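Local coordinates for monoglyceride lipase (Saccharomyces cerevisiae, PDB 4ZWN), which hydrolyses monoacylglycerols to free fatty acids and glycerol, preferring monounsaturated ones, and also takes part in the breakdown of fatty acid ethyl esters, at residues 149-154 / 264-269; 167-172 / 302-307. The protein carries 2 engineered substitutions. All coordinates share one frame; numbering follows the deposited sequence.

Contact 1: residues 149-154 / 264-269; sequences ICLNYA and VIIMHG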
loop_
_atom_site.group_PDB
_atom_site.type_symbol
_atom_site.label_atom_id
_atom_site.label_comp_id
_atom_site.label_asym_id
_atom_site.label_seq_id
_atom_site.Cartn_x
_atom_site.Cartn_y
_atom_site.Cartn_z
ATOM N N ILE A 149 4.075 4.858 -3.258
ATOM C CA ILE A 149 4.855 4.061 -4.195
ATOM C C ILE A 149 4.012 3.708 -5.414
ATOM O O ILE A 149 4.472 3.808 -6.554
ATOM C CB ILE A 149 5.380 2.774 -3.525
ATOM C CG1 ILE A 149 6.364 3.128 -2.407
ATOM C CG2 ILE A 149 6.042 1.860 -4.549
ATOM C CD1 ILE A 149 6.728 1.961 -1.520
ATOM N N CYS A 150 2.767 3.312 -5.160
ATOM C CA CYS A 150 1.841 2.923 -6.218
ATOM C C CYS A 150 1.572 4.050 -7.213
ATOM O O CYS A 150 1.646 3.847 -8.425
ATOM C CB CYS A 150 0.522 2.449 -5.613
ATOM S SG CYS A 150 -0.754 2.108 -6.836
ATOM N N LEU A 151 1.250 5.234 -6.701
ATOM C CA LEU A 151 0.952 6.373 -7.562
ATOM C C LEU A 151 2.194 6.836 -8.317
ATOM O O LEU A 151 2.099 7.302 -9.453
ATOM C CB LEU A 151 0.367 7.528 -6.747
ATOM C CG LEU A 151 -0.983 7.247 -6.086
ATOM C CD1 LEU A 151 -1.476 8.474 -5.338
ATOM C CD2 LEU A 151 -2.008 6.795 -7.119
ATOM N N ASN A 152 3.358 6.701 -7.689
ATOM C CA ASN A 152 4.608 7.064 -8.345
ATOM C C ASN A 152 4.999 6.065 -9.431
ATOM O O ASN A 152 5.530 6.455 -10.470
ATOM C CB ASN A 152 5.738 7.197 -7.324
ATOM C CG ASN A 152 5.821 8.591 -6.727
ATOM O OD1 ASN A 152 6.305 9.524 -7.369
ATOM N ND2 ASN A 152 5.351 8.740 -5.496
ATOM N N TYR A 153 4.733 4.781 -9.192
ATOM C CA TYR A 153 5.022 3.760 -10.193
ATOM C C TYR A 153 4.253 4.053 -11.474
ATOM O O TYR A 153 4.757 3.828 -12.574
ATOM C CB TYR A 153 4.681 2.358 -9.681
ATOM C CG TYR A 153 5.167 1.259 -10.606
ATOM C CD1 TYR A 153 6.445 0.727 -10.472
ATOM C CD2 TYR A 153 4.357 0.770 -11.626
ATOM C CE1 TYR A 153 6.899 -0.273 -11.321
ATOM C CE2 TYR A 153 4.801 -0.227 -12.479
ATOM C CZ TYR A 153 6.071 -0.744 -12.324
ATOM O OH TYR A 153 6.515 -1.733 -13.173
ATOM N N ALA A 154 3.038 4.572 -11.323
ATOM C CA ALA A 154 2.222 4.966 -12.468
ATOM C C ALA A 154 2.889 6.070 -13.295
ATOM O O ALA A 154 2.549 6.271 -14.459
ATOM C CB ALA A 154 0.846 5.417 -12.000
ATOM N N VAL A 264 -7.477 5.329 -12.521
ATOM C CA VAL A 264 -7.006 5.595 -11.166
ATOM C C VAL A 264 -8.173 5.731 -10.215
ATOM O O VAL A 264 -9.203 6.312 -10.566
ATOM C CB VAL A 264 -6.181 6.898 -11.070
ATOM C CG1 VAL A 264 -4.891 6.650 -10.298
ATOM C CG2 VAL A 264 -5.924 7.486 -12.442
ATOM N N ILE A 265 -8.021 5.210 -9.008
ATOM C CA ILE A 265 -8.983 5.511 -7.969
ATOM C C ILE A 265 -8.259 5.579 -6.627
ATOM O O ILE A 265 -7.434 4.726 -6.294
ATOM C CB ILE A 265 -10.138 4.483 -7.920
ATOM C CG1 ILE A 265 -11.238 4.921 -6.944
ATOM C CG2 ILE A 265 -9.644 3.071 -7.611
ATOM C CD1 ILE A 265 -12.577 4.235 -7.164
ATOM N N ILE A 266 -8.531 6.642 -5.880
ATOM C CA ILE A 266 -7.962 6.786 -4.550
ATOM C C ILE A 266 -9.059 6.677 -3.504
ATOM O O ILE A 266 -10.121 7.326 -3.634
ATOM C CB ILE A 266 -7.202 8.119 -4.384
ATOM C CG1 ILE A 266 -5.922 8.123 -5.246
ATOM C CG2 ILE A 266 -6.840 8.340 -2.922
ATOM C CD1 ILE A 266 -5.132 9.431 -5.221
ATOM N N MET A 267 -8.826 5.839 -2.488
ATOM C CA MET A 267 -9.797 5.733 -1.397
ATOM C C MET A 267 -9.116 6.181 -0.108
ATOM O O MET A 267 -8.010 5.716 0.228
ATOM C CB MET A 267 -10.332 4.335 -1.281
ATOM C CG MET A 267 -10.751 3.834 -2.619
ATOM S SD MET A 267 -10.864 2.083 -2.866
ATOM C CE MET A 267 -11.576 2.129 -4.505
ATOM N N HIS A 268 -9.780 7.077 0.617
ATOM C CA HIS A 268 -9.146 7.809 1.699
ATOM C C HIS A 268 -10.163 8.130 2.776
ATOM O O HIS A 268 -11.187 8.746 2.486
ATOM C CB HIS A 268 -8.512 9.090 1.144
ATOM C CG HIS A 268 -7.416 9.648 1.995
ATOM N ND1 HIS A 268 -6.289 10.233 1.459
ATOM C CD2 HIS A 268 -7.258 9.696 3.342
ATOM C CE1 HIS A 268 -5.488 10.618 2.432
ATOM N NE2 HIS A 268 -6.048 10.305 3.584
ATOM N N GLY A 269 -9.863 7.754 4.014
ATOM C CA GLY A 269 -10.746 8.068 5.121
ATOM C C GLY A 269 -10.816 9.565 5.345
ATOM O O GLY A 269 -9.790 10.245 5.349
#
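Leu151 of helix 145-156 reaches strand 264-269 through both of its methyl groups, and each finds a different residue. CD1 meets CD1 of Ile266 at 3.8 Å, the two side chains crossing at about a right angle, while CD2 lies more loosely against CG1 of Val264 at 4.3 Å. Along the strand Val264 points at the helix, Ile265 turns away, and Ile266 starts off to the side. Ile266 still reaches across with its far end because its chain is stretched out, CG1 anti to the carbonyl carbon (chi1 -68°) and CD1 extended beyond it (chi2 177°). The nearest alpha carbons, those of Leu151 and Val264, are 8.8 Å apart, a spacing bridged by side chains alone.

The next shell closes round these methyls. Phe283 of helix 277-286 touches both Leu151 and Ile266, Leu246 of helix 233-248 adds to the wall beside Leu151, and Phe258 packs on Val264. Backbone bonds from Ile265 to Tyr166 and Gly168, and from Ile266 to Glu293, fix the strand within the sheet.

The arrangement is the helix-on-sheet packing of the alpha/beta hydrolase fold, with the helix that follows Ser144, the inferred nucleophile, as the packed element. Having no hydrogen bond across it, the contact is wholly apolar and is consistent with hydrophobic burial seating this helix on the sheet.

Contact 2: residues 167-172 / 302-307; sequences IGSGPL and HSIFSL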
loop_
_atom_site.group_PDB
_atom_site.type_symbol
_atom_site.label_atom_id
_atom_site.label_comp_id
_atom_site.label_asym_id
_atom_site.label_seq_id
_atom_site.Cartn_x
_atom_site.Cartn_y
_atom_site.Cartn_z
ATOM N N ILE A 167 -4.737 1.575 -7.672
ATOM C CA ILE A 167 -5.574 1.853 -6.514
ATOM C C ILE A 167 -4.732 2.371 -5.358
ATOM O O ILE A 167 -3.766 1.729 -4.943
ATOM C CB ILE A 167 -6.336 0.602 -6.058
ATOM C CG1 ILE A 167 -7.111 -0.001 -7.234
ATOM C CG2 ILE A 167 -7.257 0.943 -4.897
ATOM C CD1 ILE A 167 -7.685 -1.366 -6.955
ATOM N N GLY A 168 -5.100 3.538 -4.842
ATOM C CA GLY A 168 -4.416 4.110 -3.699
ATOM C C GLY A 168 -5.282 4.091 -2.453
ATOM O O GLY A 168 -6.449 4.477 -2.491
ATOM N N SER A 169 -4.707 3.628 -1.348
ATOM C CA SER A 169 -5.393 3.620 -0.063
ATOM C C SER A 169 -4.753 4.629 0.874
ATOM O O SER A 169 -3.683 4.367 1.429
ATOM C CB SER A 169 -5.360 2.226 0.564
ATOM O OG SER A 169 -5.808 2.263 1.909
ATOM N N GLY A 170 -5.420 5.768 1.052
ATOM C CA GLY A 170 -4.875 6.889 1.801
ATOM C C GLY A 170 -3.394 7.082 1.534
ATOM O O GLY A 170 -2.582 6.977 2.452
ATOM N N PRO A 171 -3.032 7.345 0.268
ATOM C CA PRO A 171 -1.622 7.353 -0.133
ATOM C C PRO A 171 -0.813 8.418 0.594
ATOM O O PRO A 171 -1.316 9.514 0.845
ATOM C CB PRO A 171 -1.687 7.646 -1.635
ATOM C CG PRO A 171 -2.967 8.379 -1.817
ATOM C CD PRO A 171 -3.917 7.772 -0.830
ATOM N N LEU A 172 0.428 8.087 0.939
ATOM C CA LEU A 172 1.311 9.038 1.593
ATOM C C LEU A 172 1.778 10.087 0.599
ATOM O O LEU A 172 2.751 9.883 -0.127
ATOM C CB LEU A 172 2.513 8.330 2.216
ATOM C CG LEU A 172 3.566 9.235 2.862
ATOM C CD1 LEU A 172 2.967 10.034 4.000
ATOM C CD2 LEU A 172 4.742 8.414 3.349
ATOM N N HIS A 302 -7.348 6.170 9.010
ATOM C CA HIS A 302 -6.265 5.705 8.147
ATOM C C HIS A 302 -6.238 4.348 7.439
ATOM O O HIS A 302 -6.191 4.291 6.212
ATOM C CB HIS A 302 -4.973 5.809 8.955
ATOM C CG HIS A 302 -3.732 5.730 8.120
ATOM N ND1 HIS A 302 -3.542 6.508 7.000
ATOM C CD2 HIS A 302 -2.622 4.969 8.245
ATOM C CE1 HIS A 302 -2.364 6.229 6.467
ATOM N NE2 HIS A 302 -1.785 5.296 7.206
ATOM N N SER A 303 -6.261 3.263 8.206
ATOM C CA SER A 303 -6.135 1.918 7.638
ATOM C C SER A 303 -7.519 1.373 7.289
ATOM O O SER A 303 -8.033 0.486 7.972
ATOM C CB SER A 303 -5.432 0.957 8.601
ATOM O OG SER A 303 -4.099 1.364 8.847
ATOM N N ILE A 304 -8.107 1.891 6.216
ATOM C CA ILE A 304 -9.485 1.565 5.857
ATOM C C ILE A 304 -9.643 0.178 5.233
ATOM O O ILE A 304 -10.726 -0.403 5.262
ATOM C CB ILE A 304 -10.062 2.610 4.883
ATOM C CG1 ILE A 304 -9.190 2.715 3.629
ATOM C CG2 ILE A 304 -10.181 3.962 5.567
ATOM C CD1 ILE A 304 -9.709 3.702 2.599
ATOM N N PHE A 305 -8.560 -0.351 4.674
ATOM C CA PHE A 305 -8.604 -1.635 3.982
ATOM C C PHE A 305 -8.153 -2.802 4.851
ATOM O O PHE A 305 -8.147 -3.945 4.396
ATOM C CB PHE A 305 -7.728 -1.597 2.727
ATOM C CG PHE A 305 -8.429 -1.091 1.506
ATOM C CD1 PHE A 305 -9.306 -1.905 0.811
ATOM C CD2 PHE A 305 -8.191 0.190 1.034
ATOM C CE1 PHE A 305 -9.950 -1.447 -0.321
ATOM C CE2 PHE A 305 -8.827 0.652 -0.099
ATOM C CZ PHE A 305 -9.707 -0.171 -0.779
ATOM N N SER A 306 -7.761 -2.526 6.090
ATOM C CA SER A 306 -7.138 -3.568 6.895
ATOM C C SER A 306 -7.575 -3.580 8.356
ATOM O O SER A 306 -7.908 -4.637 8.894
ATOM C CB SER A 306 -5.616 -3.433 6.823
ATOM O OG SER A 306 -5.194 -2.177 7.327
ATOM N N LEU A 307 -7.577 -2.415 8.997
ATOM C CA LEU A 307 -7.736 -2.369 10.447
ATOM C C LEU A 307 -8.975 -1.610 10.926
ATOM O O LEU A 307 -9.188 -1.461 12.126
ATOM C CB LEU A 307 -6.478 -1.760 11.075
ATOM C CG LEU A 307 -5.191 -2.528 10.751
ATOM C CD1 LEU A 307 -3.961 -1.801 11.272
ATOM C CD2 LEU A 307 -5.256 -3.953 11.302
#
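A serine hydroxyl set at the rim of an aromatic ring marks this contact: Ser169 OG lies in the plane of the Phe305 ring, at its edge, 3.3 Å from CD2. Ser169 CB follows at 3.5 Å from the same CD2, and Ile304 CG1 comes up to Ser169 OG at 3.8 Å. The hydroxyl swings out to this place with OG opposite the backbone N (chi1 169°). Its hydrogen bond with His143 ND1, outside the contact, helps explain how it can rest beside hydrocarbon. The Phe305 ring also meets Trp141 edge-to-face.

Farther along, Gly170 bends the chain at the end of strand 165-169 with a positive phi of 39°, a conformation that favours glycine; a side chain here would point at the loop of His302. The Gly170 carbonyl O stands 4.1 Å from His302 CE1, obliquely to the ring, and is bonded by Asn275 ND2. His302 is the probable charge-relay histidine, consistent with its bond from ND1 to Asp272 OD2 and the ring's touch on Ser144. Just after it, Ser303 centres an inverse gamma turn that brings Ile304 and Phe305 round to the strand end.

Trimming Phe305 to an alanine would probably open a gap beside Ser169 and rob Trp141 of its edge-to-face partner. As in the alpha/beta hydrolase fold, the histidine loop follows the last sheet strand, 292-297; here it rests against the end of strand 165-169. Ser169 OG and Gly170 O are hydrogen-bonded to His143 and Asn275, and no hydrogen bond crosses the contact.

Overall arrangement
From the N terminus, the first segment of either contact to be reached lies on helix 145-156, followed by strand 165-169, so both contacts begin before either closes. A long excursion follows, rich in helices and probably including the cap over the active site, and ends in strand 264-269, where contact 1 closes. Contact 2 closes later, at 302-307, beyond strand 292-297; the two loops therefore cross instead of nesting. The centres of the two contacts lie about 9 Å apart, joined through the sheet: Met267 N to Gly168 O and Met267 O to Gly170 N, each 2.7 Å, are probable hydrogen bonds. Together the contacts tie the helix after Ser144, two neighbouring strands and the loop of His302 into one core.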